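Local coordinates for putative nisin-resistance protein (PDB 4Y68), which is a lipoprotein peptidase of family S41 that probably confers resistance to the lantibiotic nisin by cleaving it, at residues A[55-58]-A[59-63]; A[67-71]-A[72-76]. One frame throughout, in Å; residues are numbered along the deposited sequence.

Contact 1. Residues A[55-58]-A[59-63]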
loop_
_atom_site.group_PDB
_atom_site.type_symbol
_atom_site.label_atom_id
_atom_site.label_comp_id
_atom_site.label_asym_id
_atom_site.label_seq_id
_atom_site.Cartn_x
_atom_site.Cartn_y
_atom_site.Cartn_z
ATOM N N TRP A 55 -12.435 -21.790 10.114
ATOM C CA TRP A 55 -12.197 -20.556 10.859
ATOM C C TRP A 55 -12.512 -20.708 12.341
ATOM O O TRP A 55 -11.702 -20.352 13.178
ATOM C CB TRP A 55 -13.016 -19.407 10.289
ATOM C CG TRP A 55 -13.197 -18.300 11.273
ATOM C CD1 TRP A 55 -14.374 -17.912 11.875
ATOM C CD2 TRP A 55 -12.167 -17.440 11.802
ATOM N NE1 TRP A 55 -14.129 -16.857 12.724
ATOM C CE2 TRP A 55 -12.790 -16.545 12.695
ATOM C CE3 TRP A 55 -10.778 -17.341 11.595
ATOM C CZ2 TRP A 55 -12.073 -15.554 13.388
ATOM C CZ3 TRP A 55 -10.068 -16.366 12.280
ATOM C CH2 TRP A 55 -10.712 -15.489 13.174
ATOM N N GLN A 56 -13.699 -21.188 12.694
ATOM C CA GLN A 56 -13.911 -21.528 14.107
ATOM C C GLN A 56 -13.211 -22.839 14.230
ATOM O O GLN A 56 -13.149 -23.543 13.261
ATOM C CB GLN A 56 -15.378 -21.638 14.461
ATOM C CG GLN A 56 -16.089 -22.618 13.611
ATOM C CD GLN A 56 -17.141 -21.953 12.771
ATOM O OE1 GLN A 56 -17.339 -20.731 12.870
ATOM N NE2 GLN A 56 -17.839 -22.747 11.934
ATOM N N ILE A 57 -12.674 -23.181 15.380
ATOM C CA ILE A 57 -11.685 -24.289 15.476
ATOM C C ILE A 57 -10.374 -23.606 15.629
ATOM O O ILE A 57 -9.767 -23.691 16.690
ATOM C CB ILE A 57 -11.570 -25.265 14.254
ATOM C CG1 ILE A 57 -12.791 -26.184 14.113
ATOM C CG2 ILE A 57 -10.301 -26.137 14.371
ATOM C CD1 ILE A 57 -12.781 -26.987 12.807
ATOM N N ILE A 58 -9.938 -22.911 14.570
ATOM C CA ILE A 58 -8.767 -22.050 14.711
ATOM C C ILE A 58 -9.085 -20.991 15.758
ATOM O O ILE A 58 -8.309 -20.782 16.695
ATOM C CB ILE A 58 -8.348 -21.387 13.393
ATOM C CG1 ILE A 58 -7.683 -22.411 12.475
ATOM C CG2 ILE A 58 -7.358 -20.266 13.663
ATOM C CD1 ILE A 58 -7.489 -21.900 11.025
ATOM N N ARG A 59 -10.253 -20.369 15.632
ATOM C CA ARG A 59 -10.642 -19.338 16.578
ATOM C C ARG A 59 -10.878 -19.935 17.971
ATOM O O ARG A 59 -10.418 -19.385 18.980
ATOM C CB ARG A 59 -11.898 -18.594 16.110
ATOM C CG ARG A 59 -12.545 -17.816 17.244
ATOM C CD ARG A 59 -13.590 -16.795 16.803
ATOM N NE ARG A 59 -13.702 -15.722 17.793
ATOM C CZ ARG A 59 -14.428 -14.615 17.624
ATOM N NH1 ARG A 59 -15.137 -14.445 16.516
ATOM N NH2 ARG A 59 -14.450 -13.679 18.561
ATOM N N GLN A 60 -11.599 -21.052 18.026
ATOM C CA GLN A 60 -11.841 -21.736 19.294
ATOM C C GLN A 60 -10.520 -22.127 19.939
ATOM O O GLN A 60 -10.309 -21.897 21.128
ATOM C CB GLN A 60 -12.739 -22.968 19.090
ATOM C CG GLN A 60 -12.803 -23.929 20.285
ATOM C CD GLN A 60 -11.714 -25.017 20.251
ATOM O OE1 GLN A 60 -11.161 -25.354 19.184
ATOM N NE2 GLN A 60 -11.405 -25.570 21.424
ATOM N N ARG A 61 -9.613 -22.692 19.148
ATOM C CA ARG A 61 -8.318 -23.095 19.682
ATOM C C ARG A 61 -7.564 -21.888 20.231
ATOM O O ARG A 61 -6.834 -21.975 21.226
ATOM C CB ARG A 61 -7.478 -23.790 18.615
ATOM C CG ARG A 61 -6.101 -24.177 19.135
ATOM C CD ARG A 61 -5.381 -25.169 18.216
ATOM N NE ARG A 61 -5.144 -24.622 16.885
ATOM C CZ ARG A 61 -5.749 -25.046 15.783
ATOM N NH1 ARG A 61 -6.620 -26.042 15.840
ATOM N NH2 ARG A 61 -5.472 -24.481 14.619
ATOM N N SER A 62 -7.743 -20.751 19.569
ATOM C CA SER A 62 -7.068 -19.535 19.979
ATOM C C SER A 62 -7.640 -19.001 21.304
ATOM O O SER A 62 -6.904 -18.627 22.213
ATOM C CB SER A 62 -7.192 -18.504 18.861
ATOM O OG SER A 62 -6.597 -17.293 19.247
ATOM N N GLU A 63 -8.964 -18.987 21.410
ATOM C CA GLU A 63 -9.637 -18.593 22.653
ATOM C C GLU A 63 -9.248 -19.474 23.850
ATOM O O GLU A 63 -9.110 -18.987 24.972
ATOM C CB GLU A 63 -11.151 -18.617 22.453
ATOM C CG GLU A 63 -11.624 -17.541 21.513
ATOM C CD GLU A 63 -13.027 -17.758 21.041
ATOM O OE1 GLU A 63 -13.549 -18.861 21.273
ATOM O OE2 GLU A 63 -13.611 -16.833 20.431
#
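W55 and R59 meet one turn apart in a local, within-helix contact in the first turns of helix 55-66. CB of R59 sits over one face of the indole in a CH-pi contact, 4.2 Å from the centroid of the W55 six-membered ring. The rest of the chain crosses at a slant, with R59 CD 3.9 Å from W55 CZ2. The guanidinium does not stack on the ring, as the two planes are 61° apart. R59 runs extended from CG to NE, which carries its charged end beyond the indole. There NE approaches from above the carboxylate plane of E63 and forms a salt bridge with OE2 at 2.9 Å. In the backbone, R59 N donates to W55 O, R61 N to I57 O and S62 N to I58 O, each four residues apart. On another side R61 bends back at chi3 (62°). This brings its NH2 to 3.7 Å from I58 CG1. R59 also forms salt bridges with D41 and E44, and E44 accepts a hydrogen bond from W55 NE1. These join the contact to helix 32-46. Helix 72-87 packs Y85 against W55 and I58, and its E81 forms a salt bridge with R61.

Contact 2. Residues A[67-71]-A[72-76]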
loop_
_atom_site.group_PDB
_atom_site.type_symbol
_atom_site.label_atom_id
_atom_site.label_comp_id
_atom_site.label_asym_id
_atom_site.label_seq_id
_atom_site.Cartn_x
_atom_site.Cartn_y
_atom_site.Cartn_z
ATOM N N LYS A 67 -7.201 -17.985 27.450
ATOM C CA LYS A 67 -7.686 -18.046 28.832
ATOM C C LYS A 67 -6.531 -17.989 29.838
ATOM O O LYS A 67 -6.682 -17.460 30.932
ATOM C CB LYS A 67 -8.525 -19.315 29.084
ATOM C CG LYS A 67 -9.721 -19.513 28.148
ATOM C CD LYS A 67 -11.034 -19.749 28.909
ATOM C CE LYS A 67 -11.392 -18.543 29.792
ATOM N NZ LYS A 67 -12.715 -17.929 29.448
ATOM N N THR A 68 -5.372 -18.515 29.463
ATOM C CA THR A 68 -4.232 -18.476 30.373
ATOM C C THR A 68 -3.116 -17.552 29.909
ATOM O O THR A 68 -1.994 -17.648 30.409
ATOM C CB THR A 68 -3.631 -19.890 30.594
ATOM O OG1 THR A 68 -3.243 -20.466 29.334
ATOM C CG2 THR A 68 -4.650 -20.797 31.287
ATOM N N SER A 69 -3.406 -16.658 28.966
ATOM C CA SER A 69 -2.381 -15.716 28.511
ATOM C C SER A 69 -2.007 -14.732 29.628
ATOM O O SER A 69 -2.876 -14.242 30.348
ATOM C CB SER A 69 -2.846 -14.956 27.262
ATOM O OG SER A 69 -1.925 -13.924 26.934
ATOM N N LYS A 70 -0.714 -14.446 29.760
ATOM C CA LYS A 70 -0.203 -13.602 30.843
ATOM C C LYS A 70 0.302 -12.222 30.383
ATOM O O LYS A 70 0.713 -11.400 31.209
ATOM C CB LYS A 70 0.935 -14.320 31.574
ATOM C CG LYS A 70 0.536 -15.620 32.232
ATOM C CD LYS A 70 -0.321 -15.361 33.458
ATOM C CE LYS A 70 -0.441 -16.612 34.318
ATOM N NZ LYS A 70 -1.254 -17.686 33.671
ATOM N N SER A 71 0.312 -11.970 29.076
ATOM C CA SER A 71 0.641 -10.629 28.603
ATOM C C SER A 71 0.042 -10.388 27.232
ATOM O O SER A 71 -0.424 -11.332 26.574
ATOM C CB SER A 71 2.152 -10.427 28.570
ATOM O OG SER A 71 2.703 -11.055 27.438
ATOM N N TYR A 72 0.042 -9.123 26.813
ATOM C CA TYR A 72 -0.421 -8.728 25.486
ATOM C C TYR A 72 0.443 -9.340 24.406
ATOM O O TYR A 72 -0.070 -9.837 23.404
ATOM C CB TYR A 72 -0.422 -7.201 25.319
ATOM C CG TYR A 72 -1.435 -6.464 26.166
ATOM C CD1 TYR A 72 -2.464 -7.136 26.796
ATOM C CD2 TYR A 72 -1.360 -5.079 26.326
ATOM C CE1 TYR A 72 -3.393 -6.460 27.562
ATOM C CE2 TYR A 72 -2.282 -4.396 27.093
ATOM C CZ TYR A 72 -3.296 -5.091 27.711
ATOM O OH TYR A 72 -4.216 -4.423 28.471
ATOM N N GLN A 73 1.752 -9.277 24.603
ATOM C CA GLN A 73 2.708 -9.893 23.678
ATOM C C GLN A 73 2.381 -11.374 23.466
ATOM O O GLN A 73 2.422 -11.871 22.345
ATOM C CB GLN A 73 4.143 -9.741 24.210
ATOM C CG GLN A 73 5.232 -10.385 23.353
ATOM C CD GLN A 73 5.158 -9.960 21.884
ATOM O OE1 GLN A 73 4.777 -10.758 21.020
ATOM N NE2 GLN A 73 5.538 -8.708 21.588
ATOM N N GLU A 74 2.050 -12.065 24.554
ATOM C CA GLU A 74 1.705 -13.479 24.499
ATOM C C GLU A 74 0.403 -13.649 23.739
ATOM O O GLU A 74 0.275 -14.530 22.887
ATOM C CB GLU A 74 1.593 -14.078 25.920
ATOM C CG GLU A 74 1.592 -15.603 25.931
ATOM C CD GLU A 74 1.161 -16.249 27.271
ATOM O OE1 GLU A 74 1.288 -15.639 28.354
ATOM O OE2 GLU A 74 0.700 -17.408 27.225
ATOM N N SER A 75 -0.567 -12.789 24.035
ATOM C CA SER A 75 -1.825 -12.817 23.303
ATOM C C SER A 75 -1.649 -12.623 21.803
ATOM O O SER A 75 -2.334 -13.288 21.026
ATOM C CB SER A 75 -2.777 -11.761 23.838
ATOM O OG SER A 75 -3.308 -12.151 25.074
ATOM N N ARG A 76 -0.737 -11.737 21.392
ATOM C CA ARG A 76 -0.501 -11.522 19.965
ATOM C C ARG A 76 0.081 -12.793 19.362
ATOM O O ARG A 76 -0.282 -13.173 18.250
ATOM C CB ARG A 76 0.436 -10.319 19.694
ATOM C CG ARG A 76 -0.157 -8.926 20.055
ATOM C CD ARG A 76 0.682 -7.731 19.523
ATOM N NE ARG A 76 1.935 -7.532 20.264
ATOM C CZ ARG A 76 2.033 -6.890 21.431
ATOM N NH1 ARG A 76 0.951 -6.367 22.002
ATOM N NH2 ARG A 76 3.217 -6.756 22.026
#
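E74 reaches back from the first turn of helix 72-87 to the loop that leads into it. Its CB lies 3.6 Å from S71 OG. CG stands anti to the backbone N (chi1 -165°), and the chain stays extended beyond it, so the carboxylate is carried back to S69 and K70. CG comes to 4.0 Å from S69 OG. CD lies 3.8 Å from S69 CA. At the tip, OE1 accepts a hydrogen bond from K70 N at 2.7 Å, with an N-H...O angle of 163°. The donor sits well above the carboxylate plane. OE2 lies on the S69 side, near its CA. The side chains of K70 and E74 run side by side in the same direction, but K70 NZ stays 6.2 Å from E74 OE1 and makes a weak bond to T68 O instead.

The backbone of E74 takes part as well. S71 is the N-cap of the helix, and its OG accepts from E74 N at 3.1 Å. S75 N then donates to S71 O, the first i to i+4 bond of the helix. Next to the cap, S69 OG donates to S75 OG, at 2.9 Å. S75 OG is also bonded to S32 O, at the start of helix 32-46. Y72 turns to another side, where its ring stacks on Y35 and its OH bonds to P30 O.

How the contacts relate
Contact 1 comes first along the chain, in the opening turns of helix 55-66. Contact 2 follows, spanning the loop after that helix and the start of helix 72-87. Their centres are about 15 Å apart, and the two do not touch each other. Both lie on the same side of the chain's centre, about 29 and 30 Å from it. They belong to one helical region, formed by helices 32-46, 55-66 and 72-87. Residues of both contacts reach helix 32-46, mainly toward its end at contact 1 and at its start at contact 2. The two successive helices thus share it as a neighbour, in a part of the chain that precedes the strands of both sheets.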